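Local coordinates for chitin oligosaccharide binding protein NagB2 (Paenibacillus sp. FPU-7, PDB 7EHU), which binds N,N'-diacetylchitobiose and related chitin oligosaccharides, probably as the extracellular solute-binding component of a sugar uptake system, at residues 147-152 / 309-314; 210-215 / 229-234; 216-221 / 384-389; 394-399 / 423-428. One frame throughout, in Å; residues are numbered along the deposited sequence.

How the interactions relate
Strand residues 147-152 open interaction 1, which closes 157 residues later on 309-314 and joins two antiparallel strands of the mixed sheet. Nested within that loop is interaction 2, where the end of helix 197-212 meets the start of helix 230-244. Interaction 3 crosses both: it opens at 216-221, on the helix that interaction 2 enters, and closes on 384-389, past the end of interaction 1. It meets interaction 1 in the sheet, where strand 383-385 runs beside strand 309-320, and at the same sugar. Interaction 4 follows in series, pairing the last two helices; K397 packs on D389 and F388 of interaction 3.

Interaction 1 of 4, residues 147-152 / 309-314; sequences FVEGFY and LINGGW. With NAG (2-acetamido-2-deoxy-beta-D-glucopyranose), chain B.
In the central sheet beneath the glycan pocket, strands 138-154 and 309-320 run antiparallel, F147 pairing with G313 and V148 with G312. F147 N donates to G313 O (2.9 Å), and G313 N returns a bond to F147 O at 3.0 Å. A further hydrogen bond joins E149 N to N311 O (2.9 Å). F147 is a pocket residue whose ring is sandwiched: G312 CA lies 3.9 Å from the centroid of the F147 ring as a CH-pi contact over one face, while C6 of an N-acetylglucosamine sits over the opposite face, 3.6 Å from F147 CZ. With chi1 at 80°, F147 CG is placed between backbone N and carbonyl carbon, and the ring folds back over the two glycines. On the other side of the sheet V148 CB meets I310 CD1 at 3.8 Å. E149 and N311 project side by side, carboxylate and amide planes 81° apart. N311 ND2 donates to F385 O, which fixes the amide so that N311 OD1 lies 3.0 Å from E149 OE1. Two acceptors so close in a buried place would be expected to raise the carboxylate's affinity for a proton.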
loop_
_atom_site.group_PDB
_atom_site.type_symbol
_atom_site.label_atom_id
_atom_site.label_comp_id
_atom_site.label_asym_id
_atom_site.label_seq_id
_atom_site.Cartn_x
_atom_site.Cartn_y
_atom_site.Cartn_z
ATOM N N PHE A 147 -5.997 -2.299 3.512
ATOM C CA PHE A 147 -5.112 -1.250 3.998
ATOM C C PHE A 147 -5.875 0.057 4.147
ATOM O O PHE A 147 -6.875 0.304 3.470
ATOM C CB PHE A 147 -3.875 -1.016 3.087
ATOM C CG PHE A 147 -4.164 -0.168 1.870
ATOM C CD1 PHE A 147 -4.776 -0.711 0.734
ATOM C CD2 PHE A 147 -3.846 1.170 1.869
ATOM C CE1 PHE A 147 -5.056 0.079 -0.358
ATOM C CE2 PHE A 147 -4.131 1.970 0.761
ATOM C CZ PHE A 147 -4.753 1.430 -0.335
ATOM N N VAL A 148 -5.364 0.896 5.049
ATOM C CA VAL A 148 -5.570 2.336 4.994
ATOM C C VAL A 148 -4.193 2.979 5.131
ATOM O O VAL A 148 -3.241 2.348 5.609
ATOM C CB VAL A 148 -6.517 2.871 6.091
ATOM C CG1 VAL A 148 -7.948 2.421 5.817
ATOM C CG2 VAL A 148 -6.060 2.481 7.478
ATOM N N GLU A 149 -4.089 4.252 4.710
ATOM C CA GLU A 149 -2.911 5.076 4.945
ATOM C C GLU A 149 -3.307 6.252 5.816
ATOM O O GLU A 149 -4.412 6.773 5.683
ATOM C CB GLU A 149 -2.254 5.540 3.633
ATOM C CG GLU A 149 -1.716 4.371 2.809
ATOM C CD GLU A 149 -1.037 4.745 1.526
ATOM O OE1 GLU A 149 -0.756 5.952 1.291
ATOM O OE2 GLU A 149 -0.787 3.799 0.725
ATOM N N GLY A 150 -2.392 6.635 6.702
ATOM C CA GLY A 150 -2.634 7.712 7.640
ATOM C C GLY A 150 -1.380 7.969 8.446
ATOM O O GLY A 150 -0.327 7.403 8.166
ATOM N N PHE A 151 -1.498 8.843 9.449
ATOM C CA PHE A 151 -0.367 9.228 10.292
ATOM C C PHE A 151 -0.306 8.388 11.560
ATOM O O PHE A 151 -1.151 8.524 12.445
ATOM C CB PHE A 151 -0.443 10.701 10.688
ATOM C CG PHE A 151 -0.109 11.657 9.585
ATOM C CD1 PHE A 151 1.203 11.922 9.234
ATOM C CD2 PHE A 151 -1.124 12.300 8.894
ATOM C CE1 PHE A 151 1.503 12.816 8.214
ATOM C CE2 PHE A 151 -0.830 13.199 7.889
ATOM C CZ PHE A 151 0.480 13.458 7.552
ATOM N N TYR A 152 0.709 7.544 11.658
ATOM C CA TYR A 152 1.137 7.058 12.954
ATOM C C TYR A 152 1.856 8.212 13.658
ATOM O O TYR A 152 2.576 8.985 13.018
ATOM C CB TYR A 152 2.124 5.915 12.766
ATOM C CG TYR A 152 1.544 4.656 12.167
ATOM C CD1 TYR A 152 1.017 3.649 12.965
ATOM C CD2 TYR A 152 1.560 4.458 10.785
ATOM C CE1 TYR A 152 0.525 2.472 12.416
ATOM C CE2 TYR A 152 1.076 3.317 10.242
ATOM C CZ TYR A 152 0.569 2.317 11.049
ATOM O OH TYR A 152 0.103 1.161 10.457
ATOM N N LEU A 309 -12.093 11.931 4.202
ATOM C CA LEU A 309 -11.801 10.724 3.448
ATOM C C LEU A 309 -10.534 10.061 3.976
ATOM O O LEU A 309 -9.676 10.705 4.570
ATOM C CB LEU A 309 -11.614 11.065 1.968
ATOM C CG LEU A 309 -12.795 11.758 1.299
ATOM C CD1 LEU A 309 -12.483 12.028 -0.164
ATOM C CD2 LEU A 309 -14.051 10.922 1.404
ATOM N N ILE A 310 -10.416 8.762 3.746
ATOM C CA ILE A 310 -9.207 8.038 4.113
ATOM C C ILE A 310 -8.749 7.199 2.930
ATOM O O ILE A 310 -9.560 6.548 2.272
ATOM C CB ILE A 310 -9.385 7.207 5.401
ATOM C CG1 ILE A 310 -8.042 6.684 5.922
ATOM C CG2 ILE A 310 -10.387 6.086 5.188
ATOM C CD1 ILE A 310 -8.126 6.086 7.316
ATOM N N ASN A 311 -7.464 7.232 2.638
ATOM C CA ASN A 311 -6.934 6.371 1.589
ATOM C C ASN A 311 -6.998 4.926 2.068
ATOM O O ASN A 311 -6.478 4.613 3.144
ATOM C CB ASN A 311 -5.489 6.789 1.321
ATOM C CG ASN A 311 -4.774 5.968 0.243
ATOM O OD1 ASN A 311 -3.565 5.786 0.335
ATOM N ND2 ASN A 311 -5.476 5.530 -0.794
ATOM N N GLY A 312 -7.634 4.048 1.294
ATOM C CA GLY A 312 -7.670 2.651 1.684
ATOM C C GLY A 312 -8.425 1.819 0.678
ATOM O O GLY A 312 -9.041 2.335 -0.260
ATOM N N GLY A 313 -8.378 0.515 0.903
ATOM C CA GLY A 313 -9.020 -0.439 0.012
ATOM C C GLY A 313 -8.421 -1.819 0.200
ATOM O O GLY A 313 -7.743 -2.086 1.185
ATOM N N TRP A 314 -8.677 -2.674 -0.785
ATOM C CA TRP A 314 -8.145 -4.037 -0.831
ATOM C C TRP A 314 -7.443 -4.157 -2.179
ATOM O O TRP A 314 -8.077 -4.359 -3.208
ATOM C CB TRP A 314 -9.237 -5.073 -0.635
ATOM C CG TRP A 314 -9.720 -5.113 0.795
ATOM C CD1 TRP A 314 -9.260 -5.931 1.795
ATOM C CD2 TRP A 314 -10.732 -4.294 1.388
ATOM N NE1 TRP A 314 -9.917 -5.669 2.957
ATOM C CE2 TRP A 314 -10.837 -4.684 2.740
ATOM C CE3 TRP A 314 -11.569 -3.283 0.912
ATOM C CZ2 TRP A 314 -11.735 -4.090 3.629
ATOM C CZ3 TRP A 314 -12.476 -2.701 1.800
ATOM C CH2 TRP A 314 -12.542 -3.106 3.138
HETATM C C1 NAG B . 2.100 -0.609 -1.402
HETATM C C2 NAG B . 2.593 -0.157 -2.755
HETATM C C3 NAG B . 1.967 1.184 -3.137
HETATM C C4 NAG B . 0.447 1.103 -3.044
HETATM C C5 NAG B . 0.027 0.600 -1.666
HETATM C C6 NAG B . -1.466 0.393 -1.530
HETATM C C7 NAG B . 4.784 -0.887 -3.572
HETATM C C8 NAG B . 6.271 -0.655 -3.529
HETATM N N2 NAG B . 4.044 -0.080 -2.810
HETATM O O3 NAG B . 2.383 1.506 -4.458
HETATM O O4 NAG B . -0.162 2.375 -3.239
HETATM O O5 NAG B . 0.676 -0.654 -1.400
HETATM O O6 NAG B . -1.955 -0.559 -2.463
HETATM O O7 NAG B . 4.277 -1.759 -4.278
#

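Interaction 2 of 4, residues 210-215 / 229-234; sequences ATAGPE and DPAVLD
T211 OG1 donates to A231 O across 2.7 Å, the sole hydrogen bond between residues 210-215 and 229-234. The hydroxyl approaches the carbonyl 24° out of its plane. Chi1 of 56° aims OG1 there and swings CG2 the other way, to within 3.6 Å of D234 OD1. Next to this polar link lies a small apolar patch. A212 CB touches A231 CB at 3.7 Å and, at about a right angle to that contact, meets V232 CG2 at 3.8 Å; the A231 methyl also rests against the backbone of T211 and A212. Such short side chains bring the main chains close, with A212 CA and A231 CA only 4.7 Å apart. The junction is a helix end against a helix start: T211 and A212 finish helix 197-212, G213 leaves it with a positive phi of 91°, and A231 belongs to the first turn of helix 230-244. L233 of that helix turns to P414 and V418 of helix 414-430, which sets the junction among the helices of one lobe of this solute-binding protein. A second shell positions the pieces. T211 OG1 is also hydrogen-bonded to L207 O one turn back in its own helix, so its single proton has two carbonyls to serve. The D234 carboxylate is engaged by R238 NE in a salt bridge, and I302 packs against T211 from a nearby loop.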
loop_
_atom_site.group_PDB
_atom_site.type_symbol
_atom_site.label_atom_id
_atom_site.label_comp_id
_atom_site.label_asym_id
_atom_site.label_seq_id
_atom_site.Cartn_x
_atom_site.Cartn_y
_atom_site.Cartn_z
ATOM N N ALA A 210 -6.839 15.512 -0.708
ATOM C CA ALA A 210 -7.345 16.482 0.261
ATOM C C ALA A 210 -7.585 17.842 -0.376
ATOM O O ALA A 210 -8.522 18.549 0.012
ATOM C CB ALA A 210 -6.380 16.634 1.440
ATOM N N THR A 211 -6.750 18.241 -1.341
ATOM C CA THR A 211 -6.906 19.556 -1.958
ATOM C C THR A 211 -7.868 19.552 -3.137
ATOM O O THR A 211 -8.568 20.542 -3.342
ATOM C CB THR A 211 -5.558 20.119 -2.417
ATOM O OG1 THR A 211 -4.937 19.195 -3.309
ATOM C CG2 THR A 211 -4.641 20.408 -1.250
ATOM N N ALA A 212 -7.917 18.476 -3.926
ATOM C CA ALA A 212 -8.683 18.461 -5.164
ATOM C C ALA A 212 -9.918 17.574 -5.102
ATOM O O ALA A 212 -10.797 17.710 -5.956
ATOM C CB ALA A 212 -7.798 17.983 -6.322
ATOM N N GLY A 213 -10.006 16.677 -4.121
ATOM C CA GLY A 213 -11.076 15.715 -4.069
ATOM C C GLY A 213 -10.735 14.422 -4.777
ATOM O O GLY A 213 -9.827 14.370 -5.612
ATOM N N PRO A 214 -11.471 13.349 -4.463
ATOM C CA PRO A 214 -11.140 12.033 -5.049
ATOM C C PRO A 214 -11.422 11.925 -6.535
ATOM O O PRO A 214 -10.844 11.062 -7.200
ATOM C CB PRO A 214 -12.014 11.060 -4.246
ATOM C CG PRO A 214 -13.187 11.904 -3.813
ATOM C CD PRO A 214 -12.627 13.283 -3.550
ATOM N N GLU A 215 -12.316 12.740 -7.076
ATOM C CA GLU A 215 -12.630 12.693 -8.498
ATOM C C GLU A 215 -11.440 13.097 -9.361
ATOM O O GLU A 215 -11.349 12.693 -10.519
ATOM C CB GLU A 215 -13.818 13.623 -8.742
ATOM C CG GLU A 215 -13.539 15.097 -8.429
ATOM C CD GLU A 215 -13.620 15.535 -6.941
ATOM O OE1 GLU A 215 -13.309 16.719 -6.715
ATOM O OE2 GLU A 215 -13.955 14.765 -6.008
ATOM N N ASP A 229 -4.506 20.824 -12.982
ATOM C CA ASP A 229 -5.625 21.521 -12.363
ATOM C C ASP A 229 -5.143 22.233 -11.102
ATOM O O ASP A 229 -4.380 21.655 -10.317
ATOM C CB ASP A 229 -6.713 20.501 -12.027
ATOM C CG ASP A 229 -7.469 20.014 -13.267
ATOM O OD1 ASP A 229 -8.269 19.058 -13.128
ATOM O OD2 ASP A 229 -7.287 20.598 -14.366
ATOM N N PRO A 230 -5.557 23.486 -10.877
ATOM C CA PRO A 230 -5.007 24.239 -9.740
ATOM C C PRO A 230 -5.109 23.530 -8.404
ATOM O O PRO A 230 -4.196 23.651 -7.574
ATOM C CB PRO A 230 -5.836 25.531 -9.755
ATOM C CG PRO A 230 -6.183 25.732 -11.183
ATOM C CD PRO A 230 -6.425 24.331 -11.723
ATOM N N ALA A 231 -6.210 22.815 -8.157
ATOM C CA ALA A 231 -6.371 22.151 -6.868
ATOM C C ALA A 231 -5.408 20.980 -6.721
ATOM O O ALA A 231 -5.006 20.659 -5.597
ATOM C CB ALA A 231 -7.812 21.669 -6.690
ATOM N N VAL A 232 -5.028 20.327 -7.829
ATOM C CA VAL A 232 -4.013 19.274 -7.754
ATOM C C VAL A 232 -2.647 19.902 -7.485
ATOM O O VAL A 232 -1.896 19.457 -6.604
ATOM C CB VAL A 232 -4.007 18.417 -9.035
ATOM C CG1 VAL A 232 -2.860 17.398 -8.997
ATOM C CG2 VAL A 232 -5.345 17.705 -9.222
ATOM N N LEU A 233 -2.313 20.956 -8.244
ATOM C CA LEU A 233 -1.074 21.688 -8.017
ATOM C C LEU A 233 -0.962 22.139 -6.566
ATOM O O LEU A 233 0.118 22.062 -5.970
ATOM C CB LEU A 233 -0.997 22.883 -8.976
ATOM C CG LEU A 233 0.126 23.879 -8.708
ATOM C CD1 LEU A 233 1.497 23.229 -8.855
ATOM C CD2 LEU A 233 -0.005 25.086 -9.626
ATOM N N ASP A 234 -2.083 22.556 -5.961
ATOM C CA ASP A 234 -2.069 22.993 -4.567
ATOM C C ASP A 234 -1.510 21.898 -3.658
ATOM O O ASP A 234 -0.713 22.180 -2.756
ATOM C CB ASP A 234 -3.486 23.401 -4.140
ATOM C CG ASP A 234 -3.556 23.898 -2.701
ATOM O OD1 ASP A 234 -4.643 23.856 -2.104
ATOM O OD2 ASP A 234 -2.540 24.401 -2.189
#

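Interaction 3 of 4, residues 216-221 / 384-389; sequences AQEGFA and AFPAFD. With NAG (2-acetamido-2-deoxy-beta-D-glucopyranose), chain B.
The glycan pocket includes A387 and D389, in the segment that leaves strand 383-385, and Q217 of helix 214-219 clasps this segment from behind. Q217 NE2 donates to P386 O at 2.9 Å in a nearly straight bond (160° at the hydrogen). The acceptor lies close to the plane of the Q217 amide. The Q217 chain is extended beyond CG, which carries the amide across to P386. The other end of the amide, Q217 OE1, rests 3.3 Å from F388 CB and accepts a weak bond from N205 ND2. N205 OD1 in turn takes F388 N, so one asparagine ties helix 197-212 to both partners. Next along the helix, E218 bends at chi2 and its OE1 comes to 4.0 Å from P386 CG. On the pocket side A387 CB stands 3.3 Å from O4 of an N-acetylglucosamine, and that O4 donates to D389 OD2 at 2.7 Å. The second carboxylate oxygen, D389 OD1, is held by R77 in a salt bridge. A sugar hydroxyl donating to a carboxylate that is itself salt-bridged to an arginine is a familiar device of carbohydrate-binding sites.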
loop_
_atom_site.group_PDB
_atom_site.type_symbol
_atom_site.label_atom_id
_atom_site.label_comp_id
_atom_site.label_asym_id
_atom_site.label_seq_id
_atom_site.Cartn_x
_atom_site.Cartn_y
_atom_site.Cartn_z
ATOM N N ALA A 216 -10.533 13.915 -8.827
ATOM C CA ALA A 216 -9.392 14.349 -9.630
ATOM C C ALA A 216 -8.525 13.166 -10.052
ATOM O O ALA A 216 -8.158 13.049 -11.223
ATOM C CB ALA A 216 -8.572 15.390 -8.869
ATOM N N GLN A 217 -8.187 12.272 -9.119
ATOM C CA GLN A 217 -7.343 11.147 -9.504
ATOM C C GLN A 217 -8.104 10.139 -10.351
ATOM O O GLN A 217 -7.491 9.432 -11.155
ATOM C CB GLN A 217 -6.709 10.484 -8.287
ATOM C CG GLN A 217 -7.669 9.909 -7.262
ATOM C CD GLN A 217 -6.959 9.049 -6.249
ATOM O OE1 GLN A 217 -5.726 9.132 -6.095
ATOM N NE2 GLN A 217 -7.722 8.209 -5.556
ATOM N N GLU A 218 -9.432 10.067 -10.199
ATOM C CA GLU A 218 -10.221 9.197 -11.065
ATOM C C GLU A 218 -10.200 9.691 -12.503
ATOM O O GLU A 218 -10.296 8.890 -13.440
ATOM C CB GLU A 218 -11.676 9.149 -10.586
ATOM C CG GLU A 218 -11.873 8.528 -9.207
ATOM C CD GLU A 218 -11.783 7.003 -9.177
ATOM O OE1 GLU A 218 -11.558 6.471 -8.061
ATOM O OE2 GLU A 218 -11.961 6.343 -10.234
ATOM N N GLY A 219 -10.073 11.002 -12.694
ATOM C CA GLY A 219 -10.181 11.586 -14.012
ATOM C C GLY A 219 -8.899 11.624 -14.821
ATOM O O GLY A 219 -8.975 11.800 -16.039
ATOM N N PHE A 220 -7.726 11.470 -14.187
ATOM C CA PHE A 220 -6.476 11.641 -14.925
ATOM C C PHE A 220 -6.420 10.718 -16.141
ATOM O O PHE A 220 -6.125 11.157 -17.260
ATOM C CB PHE A 220 -5.251 11.394 -14.043
ATOM C CG PHE A 220 -5.078 12.351 -12.892
ATOM C CD1 PHE A 220 -5.454 13.685 -12.961
ATOM C CD2 PHE A 220 -4.485 11.896 -11.725
ATOM C CE1 PHE A 220 -5.259 14.537 -11.874
ATOM C CE2 PHE A 220 -4.283 12.743 -10.652
ATOM C CZ PHE A 220 -4.670 14.065 -10.733
ATOM N N ALA A 221 -6.693 9.425 -15.940
ATOM C CA ALA A 221 -6.604 8.463 -17.037
ATOM C C ALA A 221 -7.796 8.527 -17.984
ATOM O O ALA A 221 -7.738 7.946 -19.073
ATOM C CB ALA A 221 -6.441 7.039 -16.501
ATOM N N ALA A 384 -13.651 5.902 1.805
ATOM C CA ALA A 384 -12.269 5.658 1.410
ATOM C C ALA A 384 -12.069 5.987 -0.066
ATOM O O ALA A 384 -13.024 6.041 -0.850
ATOM C CB ALA A 384 -11.874 4.200 1.662
ATOM N N PHE A 385 -10.811 6.208 -0.440
ATOM C CA PHE A 385 -10.425 6.342 -1.828
ATOM C C PHE A 385 -9.216 5.448 -2.088
ATOM O O PHE A 385 -8.347 5.300 -1.217
ATOM C CB PHE A 385 -10.102 7.797 -2.220
ATOM C CG PHE A 385 -9.003 8.443 -1.426
ATOM C CD1 PHE A 385 -9.291 9.112 -0.241
ATOM C CD2 PHE A 385 -7.691 8.424 -1.884
ATOM C CE1 PHE A 385 -8.287 9.749 0.459
ATOM C CE2 PHE A 385 -6.695 9.052 -1.180
ATOM C CZ PHE A 385 -6.992 9.715 -0.014
ATOM N N PRO A 386 -9.133 4.836 -3.259
ATOM C CA PRO A 386 -7.999 3.956 -3.558
ATOM C C PRO A 386 -6.723 4.755 -3.767
ATOM O O PRO A 386 -6.733 5.972 -3.965
ATOM C CB PRO A 386 -8.435 3.275 -4.861
ATOM C CG PRO A 386 -9.278 4.310 -5.531
ATOM C CD PRO A 386 -10.038 4.988 -4.411
ATOM N N ALA A 387 -5.599 4.052 -3.708
ATOM C CA ALA A 387 -4.329 4.668 -4.065
ATOM C C ALA A 387 -4.327 5.040 -5.542
ATOM O O ALA A 387 -4.896 4.339 -6.389
ATOM C CB ALA A 387 -3.167 3.737 -3.768
ATOM N N PHE A 388 -3.670 6.162 -5.858
ATOM C CA PHE A 388 -3.659 6.649 -7.233
ATOM C C PHE A 388 -3.085 5.613 -8.204
ATOM O O PHE A 388 -3.452 5.612 -9.387
ATOM C CB PHE A 388 -2.887 7.974 -7.348
ATOM C CG PHE A 388 -1.406 7.779 -7.438
ATOM C CD1 PHE A 388 -0.667 7.430 -6.325
ATOM C CD2 PHE A 388 -0.764 7.882 -8.653
ATOM C CE1 PHE A 388 0.683 7.186 -6.437
ATOM C CE2 PHE A 388 0.585 7.640 -8.762
ATOM C CZ PHE A 388 1.310 7.301 -7.645
ATOM N N ASP A 389 -2.216 4.709 -7.737
ATOM C CA ASP A 389 -1.599 3.719 -8.624
ATOM C C ASP A 389 -2.540 2.590 -8.992
ATOM O O ASP A 389 -2.229 1.816 -9.905
ATOM C CB ASP A 389 -0.274 3.392 -7.968
ATOM C CG ASP A 389 -0.324 2.423 -6.798
ATOM O OD1 ASP A 389 -0.977 1.529 -6.475
ATOM O OD2 ASP A 389 -0.405 3.270 -5.813
HETATM C C1 NAG B . 2.100 -0.609 -1.402
HETATM C C2 NAG B . 2.593 -0.157 -2.755
HETATM C C3 NAG B . 1.967 1.184 -3.137
HETATM C C4 NAG B . 0.447 1.103 -3.044
HETATM C C5 NAG B . 0.027 0.600 -1.666
HETATM C C6 NAG B . -1.466 0.393 -1.530
HETATM C C7 NAG B . 4.784 -0.887 -3.572
HETATM C C8 NAG B . 6.271 -0.655 -3.529
HETATM N N2 NAG B . 4.044 -0.080 -2.810
HETATM O O3 NAG B . 2.383 1.506 -4.458
HETATM O O4 NAG B . -0.162 2.375 -3.239
HETATM O O5 NAG B . 0.676 -0.654 -1.400
HETATM O O6 NAG B . -1.955 -0.559 -2.463
HETATM O O7 NAG B . 4.277 -1.759 -4.278
#

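Interaction 4 of 4, residues 394-399 / 423-428; sequences PKVKVT and KVQDEA
V396 and T399 of helix 394-408 face V424, Q425 and A428 of helix 414-430 in an antiparallel helical hairpin, the C-terminal pair of the chain. The axes of the two short segments run at 169° to each other and approach to 9.3 Å. Apolar contact carries the interface. V396 CG2 packs on A428 CB at 3.9 Å, and T399 CG2 meets V424 CG2 tip to tip, also within van der Waals range (3.8 Å). V424 has two conformers, so this detail is less certain. M421, a turn earlier on the second helix, packs against both V396 and T399. A mixed polar-apolar contact comes next: Q425 bends at chi2 (65°), which turns its amide over V396, with Q425 OE1 at 3.4 Å from V396 CG1. The Q425 amide finds its polar partners outside the two segments: Q425 OE1 accepts from W227 NE1, while Q425 NE2 bonds to N429 OD1 and to Q393 OE1. Charge contributes nothing that can be relied on here, because the E427 carboxylate is doubtfully placed. In the first helix, T399 OG1 donates to K395 O at 2.8 Å, while T399 N reaches the same oxygen from the opposite face of its carbonyl plane.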
loop_
_atom_site.group_PDB
_atom_site.type_symbol
_atom_site.label_atom_id
_atom_site.label_comp_id
_atom_site.label_asym_id
_atom_site.label_seq_id
_atom_site.Cartn_x
_atom_site.Cartn_y
_atom_site.Cartn_z
ATOM N N PRO A 394 1.124 2.362 -15.221
ATOM C CA PRO A 394 2.438 2.214 -14.571
ATOM C C PRO A 394 3.446 3.288 -14.941
ATOM O O PRO A 394 4.171 3.792 -14.072
ATOM C CB PRO A 394 2.871 0.811 -15.025
ATOM C CG PRO A 394 1.587 0.064 -15.108
ATOM C CD PRO A 394 0.609 1.064 -15.695
ATOM N N LYS A 395 3.498 3.675 -16.208
ATOM C CA LYS A 395 4.428 4.720 -16.611
ATOM C C LYS A 395 4.157 6.041 -15.897
ATOM O O LYS A 395 5.098 6.783 -15.563
ATOM C CB LYS A 395 4.335 4.932 -18.118
ATOM C CG LYS A 395 5.291 5.981 -18.528
ATOM C CD LYS A 395 6.739 5.676 -18.415
ATOM C CE LYS A 395 7.458 6.933 -18.918
ATOM N NZ LYS A 395 7.222 7.338 -20.287
ATOM N N VAL A 396 2.882 6.374 -15.700
ATOM C CA VAL A 396 2.520 7.597 -14.988
ATOM C C VAL A 396 2.977 7.508 -13.535
ATOM O O VAL A 396 3.561 8.452 -12.986
ATOM C CB VAL A 396 0.997 7.842 -15.110
ATOM C CG1 VAL A 396 0.548 9.036 -14.265
ATOM C CG2 VAL A 396 0.579 8.028 -16.572
ATOM N N LYS A 397 2.730 6.367 -12.897
ATOM C CA LYS A 397 3.156 6.166 -11.517
ATOM C C LYS A 397 4.659 6.363 -11.360
ATOM O O LYS A 397 5.110 7.084 -10.460
ATOM C CB LYS A 397 2.769 4.767 -11.036
ATOM C CG LYS A 397 3.142 4.477 -9.612
ATOM C CD LYS A 397 2.995 3.006 -9.254
ATOM C CE LYS A 397 4.146 2.169 -9.737
ATOM N NZ LYS A 397 3.968 0.776 -9.303
ATOM N N VAL A 398 5.457 5.685 -12.190
ATOM C CA VAL A 398 6.912 5.763 -12.063
ATOM C C VAL A 398 7.394 7.188 -12.330
ATOM O O VAL A 398 8.325 7.687 -11.684
ATOM C CB VAL A 398 7.555 4.703 -12.984
ATOM C CG1 VAL A 398 9.071 4.818 -13.032
ATOM C CG2 VAL A 398 7.162 3.294 -12.521
ATOM N N THR A 399 6.755 7.882 -13.271
ATOM C CA THR A 399 7.118 9.272 -13.512
ATOM C C THR A 399 6.821 10.135 -12.290
ATOM O O THR A 399 7.605 11.033 -11.955
ATOM C CB THR A 399 6.379 9.785 -14.745
ATOM O OG1 THR A 399 6.726 8.987 -15.884
ATOM C CG2 THR A 399 6.748 11.225 -15.053
ATOM N N LYS A 423 2.045 15.819 -19.283
ATOM C CA LYS A 423 2.635 15.379 -20.542
ATOM C C LYS A 423 2.658 13.857 -20.613
ATOM O O LYS A 423 2.236 13.265 -21.615
ATOM C CB LYS A 423 4.040 15.969 -20.687
ATOM C CG LYS A 423 4.718 15.675 -22.019
ATOM C CD LYS A 423 6.106 16.327 -22.096
ATOM C CE LYS A 423 7.057 15.568 -23.036
ATOM N NZ LYS A 423 6.339 14.659 -23.984
ATOM N N VAL A 424 3.133 13.197 -19.549
ATOM C CA VAL A 424 3.163 11.734 -19.558
ATOM C C VAL A 424 1.750 11.159 -19.531
ATOM O O VAL A 424 1.479 10.130 -20.172
ATOM C CB VAL A 424 4.078 11.118 -18.472
ATOM C CG1 VAL A 424 5.520 11.617 -18.639
ATOM C CG2 VAL A 424 3.561 11.379 -17.055
ATOM N N GLN A 425 0.825 11.817 -18.821
ATOM C CA GLN A 425 -0.552 11.330 -18.759
ATOM C C GLN A 425 -1.211 11.378 -20.126
ATOM O O GLN A 425 -1.918 10.437 -20.524
ATOM C CB GLN A 425 -1.348 12.194 -17.785
ATOM C CG GLN A 425 -2.748 11.689 -17.499
ATOM C CD GLN A 425 -2.708 10.357 -16.792
ATOM O OE1 GLN A 425 -2.361 10.298 -15.615
ATOM N NE2 GLN A 425 -3.059 9.287 -17.484
ATOM N N ASP A 426 -1.003 12.480 -20.856
ATOM C CA ASP A 426 -1.535 12.602 -22.208
ATOM C C ASP A 426 -0.974 11.517 -23.113
ATOM O O ASP A 426 -1.711 10.927 -23.912
ATOM C CB ASP A 426 -1.189 13.976 -22.785
ATOM C CG ASP A 426 -2.026 15.098 -22.196
ATOM O OD1 ASP A 426 -3.118 14.830 -21.666
ATOM O OD2 ASP A 426 -1.608 16.267 -22.320
ATOM N N GLU A 427 0.334 11.259 -23.013
ATOM C CA GLU A 427 0.968 10.208 -23.805
ATOM C C GLU A 427 0.374 8.849 -23.475
ATOM O O GLU A 427 0.065 8.058 -24.376
ATOM C CB GLU A 427 2.487 10.223 -23.580
ATOM C CG GLU A 427 3.166 11.400 -24.280
ATOM C CD GLU A 427 4.522 11.807 -23.711
ATOM O OE1 GLU A 427 4.923 11.325 -22.628
ATOM O OE2 GLU A 427 5.179 12.651 -24.365
ATOM N N ALA A 428 0.166 8.575 -22.190
ATOM C CA ALA A 428 -0.369 7.281 -21.787
ATOM C C ALA A 428 -1.818 7.127 -22.224
ATOM O O ALA A 428 -2.246 6.025 -22.576
ATOM C CB ALA A 428 -0.252 7.121 -20.271
#